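Local coordinates for putative sugar ABC transport system, substrate-binding protein (Bordetella parapertussis, PDB 5IX8) that probably binds a sugar as the solute-binding component of an ABC transport system, at residues E160-V165 with A171-A176. Numbering follows the deposited sequence.
Sequences EGFKEV and AKLTPA
L173 meets F162 and K163 mainly through its CD2 methyl. Its CD2 lies 3.8 Å from F162 CE2 and 3.9 Å from F162 CD2, approaching the ring obliquely. The same methyl rests on the helix backbone, 3.8 Å from K163 CA. It also touches the root of the lysine chain, with K163 CB and CG each 4.0 Å from L173 CD2. CG of L173 follows at 4.1 Å from F162 CE2. No hydrogen bond joins the two segments.

The CB of F162 points past the strand rather than at it, but with CG anti to the backbone N (chi1 179°) the ring end comes nearer L173. Outside this contact the ring stacks with F205 and touches L133 and V143, and L173 also packs on V143, V145 and A166. K163 keeps CB and CG against L173 CD2 while its NZ hydrogen-bonds to Y159 OH.

K172 and T174 pair with V143 of strand 142-145 through backbone hydrogen bonds, and T174 OG1 bonds to V145 N. The contact packs helix 154-168 against strand 172-173, at the edge of the mixed sheet, within the beta-alpha-beta unit that starts with strand 142-145 in this periplasmic-binding-protein fold. Across this helix-strand interface the chemistry is purely apolar: the contact rests on van der Waals packing of one leucine against a ring and lysine methylenes, and buries a modest 126 Å².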
ATOM      1  N   GLU A 160       4.278   9.860 -10.403  1.00 12.51           N
ATOM      2  CA  GLU A 160       4.202   9.922 -11.860  1.00 13.77           C
ATOM      3  C   GLU A 160       2.754   9.929 -12.357  1.00 14.11           C
ATOM      4  O   GLU A 160       2.395  10.700 -13.258  1.00 14.52           O
ATOM      5  CB  GLU A 160       4.984   8.752 -12.481  1.00 15.67           C
ATOM      6  CG  GLU A 160       6.496   8.980 -12.400  1.00 17.51           C
ATOM      7  CD  GLU A 160       7.304   7.721 -12.672  1.00 19.29           C
ATOM      8  OE1 GLU A 160       6.700   6.667 -12.982  1.00 21.22           O
ATOM      9  OE2 GLU A 160       8.547   7.784 -12.567  1.00 18.93           O
ATOM     10  N   GLY A 161       1.905   9.055 -11.799  1.00 13.08           N
ATOM     11  CA  GLY A 161       0.513   9.031 -12.233  1.00 12.52           C
ATOM     12  C   GLY A 161      -0.225  10.305 -11.882  1.00 12.18           C
ATOM     13  O   GLY A 161      -0.977  10.840 -12.714  1.00 13.02           O
ATOM     14  N   PHE A 162       0.002  10.827 -10.662  1.00 11.73           N
ATOM     15  CA  PHE A 162      -0.593  12.095 -10.256  1.00 12.31           C
ATOM     16  C   PHE A 162      -0.150  13.231 -11.168  1.00 13.73           C
ATOM     17  O   PHE A 162      -0.974  14.010 -11.656  1.00 13.32           O
ATOM     18  CB  PHE A 162      -0.216  12.385  -8.786  1.00 11.79           C
ATOM     19  CG  PHE A 162      -0.754  13.678  -8.274  1.00 12.50           C
ATOM     20  CD1 PHE A 162      -2.108  13.805  -7.989  1.00 13.64           C
ATOM     21  CD2 PHE A 162       0.084  14.774  -8.097  1.00 13.09           C
ATOM     22  CE1 PHE A 162      -2.633  14.993  -7.534  1.00 14.31           C
ATOM     23  CE2 PHE A 162      -0.442  15.991  -7.656  1.00 13.10           C
ATOM     24  CZ  PHE A 162      -1.806  16.082  -7.333  1.00 15.07           C
ATOM     25  N   LYS A 163       1.162  13.324 -11.432  1.00 13.74           N
ATOM     26  CA  LYS A 163       1.669  14.438 -12.233  1.00 15.38           C
ATOM     27  C   LYS A 163       1.108  14.418 -13.649  1.00 16.31           C
ATOM     28  O   LYS A 163       0.811  15.474 -14.223  1.00 17.59           O
ATOM     29  CB  LYS A 163       3.186  14.404 -12.267  1.00 16.79           C
ATOM     30  CG  LYS A 163       3.774  15.554 -13.098  1.00 18.19           C
ATOM     31  CD  LYS A 163       5.269  15.742 -12.856  1.00 20.66           C
ATOM     32  CE  LYS A 163       6.008  14.443 -13.067  1.00 22.81           C
ATOM     33  NZ  LYS A 163       7.510  14.629 -12.982  1.00 25.31           N
ATOM     34  N   GLU A 164       1.026  13.236 -14.256  1.00 16.76           N
ATOM     35  CA  GLU A 164       0.493  13.122 -15.615  1.00 18.73           C
ATOM     36  C   GLU A 164      -0.914  13.704 -15.686  1.00 18.27           C
ATOM     37  O   GLU A 164      -1.204  14.566 -16.513  1.00 18.48           O
ATOM     38  CB  GLU A 164       0.484  11.648 -16.052  1.00 21.04           C
ATOM     39  CG  GLU A 164      -0.149  11.417 -17.426  1.00 25.95           C
ATOM     40  CD  GLU A 164      -0.220   9.927 -17.779  1.00 30.29           C
ATOM     41  OE1 GLU A 164       0.849   9.288 -17.859  1.00 31.81           O
ATOM     42  OE2 GLU A 164      -1.327   9.390 -17.976  1.00 33.64           O
ATOM     43  N   VAL A 165      -1.779  13.298 -14.758  1.00 17.03           N
ATOM     44  CA  VAL A 165      -3.168  13.716 -14.841  1.00 16.98           C
ATOM     45  C   VAL A 165      -3.315  15.158 -14.392  1.00 18.05           C
ATOM     46  O   VAL A 165      -4.038  15.940 -15.024  1.00 17.30           O
ATOM     47  CB  VAL A 165      -4.041  12.751 -14.020  1.00 18.20           C
ATOM     48  CG1 VAL A 165      -5.457  13.285 -13.902  1.00 18.60           C
ATOM     49  CG2 VAL A 165      -4.043  11.365 -14.679  1.00 18.92           C
ATOM     50  N   ALA A 171      -2.944  22.074 -13.660  1.00 20.53           N
ATOM     51  CA  ALA A 171      -2.494  22.358 -12.311  1.00 19.18           C
ATOM     52  C   ALA A 171      -0.983  22.576 -12.315  1.00 20.00           C
ATOM     53  O   ALA A 171      -0.254  22.056 -13.171  1.00 20.70           O
ATOM     54  CB  ALA A 171      -2.889  21.222 -11.366  1.00 19.03           C
ATOM     55  N   LYS A 172      -0.518  23.396 -11.378  1.00 20.50           N
ATOM     56  CA  LYS A 172       0.887  23.803 -11.289  1.00 20.99           C
ATOM     57  C   LYS A 172       1.502  23.139 -10.059  1.00 20.03           C
ATOM     58  O   LYS A 172       1.291  23.580  -8.932  1.00 20.82           O
ATOM     59  CB  LYS A 172       1.002  25.319 -11.219  1.00 23.12           C
ATOM     60  CG  LYS A 172       0.217  26.035 -12.332  1.00 25.21           C
ATOM     61  CD  LYS A 172       0.258  27.544 -12.179  1.00 29.90           C
ATOM     62  CE  LYS A 172       0.007  28.225 -13.519  1.00 33.50           C
ATOM     63  NZ  LYS A 172      -0.091  29.716 -13.396  1.00 36.04           N
ATOM     64  N   LEU A 173       2.266  22.084 -10.282  1.00 18.13           N
ATOM     65  CA  LEU A 173       2.867  21.310  -9.201  1.00 17.53           C
ATOM     66  C   LEU A 173       4.247  21.839  -8.847  1.00 16.88           C
ATOM     67  O   LEU A 173       4.983  22.295  -9.728  1.00 18.87           O
ATOM     68  CB  LEU A 173       2.993  19.835  -9.616  1.00 17.69           C
ATOM     69  CG  LEU A 173       1.796  18.894  -9.423  1.00 18.06           C
ATOM     70  CD1 LEU A 173       0.530  19.471 -10.054  1.00 19.58           C
ATOM     71  CD2 LEU A 173       2.100  17.508 -10.022  1.00 18.11           C
ATOM     72  N   THR A 174       4.591  21.785  -7.550  1.00 14.53           N
ATOM     73  CA  THR A 174       5.979  22.026  -7.129  1.00 14.10           C
ATOM     74  C   THR A 174       6.820  20.833  -7.562  1.00 14.68           C
ATOM     75  O   THR A 174       6.284  19.750  -7.792  1.00 15.39           O
ATOM     76  CB  THR A 174       6.115  22.156  -5.608  1.00 14.06           C
ATOM     77  OG1 THR A 174       5.816  20.887  -5.002  1.00 14.04           O
ATOM     78  CG2 THR A 174       5.206  23.237  -5.026  1.00 15.86           C
ATOM     79  N   PRO A 175       8.135  20.991  -7.683  1.00 14.09           N
ATOM     80  CA  PRO A 175       8.980  19.797  -7.854  1.00 14.46           C
ATOM     81  C   PRO A 175       8.869  18.900  -6.637  1.00 14.85           C
ATOM     82  O   PRO A 175       8.361  19.292  -5.590  1.00 16.15           O
ATOM     83  CB  PRO A 175      10.393  20.355  -7.999  1.00 16.65           C
ATOM     84  CG  PRO A 175      10.330  21.730  -7.561  1.00 16.72           C
ATOM     85  CD  PRO A 175       8.919  22.238  -7.702  1.00 14.40           C
ATOM     86  N   ALA A 176       9.349  17.671  -6.778  1.00 14.69           N
ATOM     87  CA  ALA A 176       9.174  16.668  -5.734  1.00 13.20           C
ATOM     88  C   ALA A 176      10.534  16.271  -5.176  1.00 12.70           C
ATOM     89  O   ALA A 176      11.411  15.820  -5.919  1.00 15.23           O
ATOM     90  CB  ALA A 176       8.447  15.449  -6.283  1.00 14.20           C
TER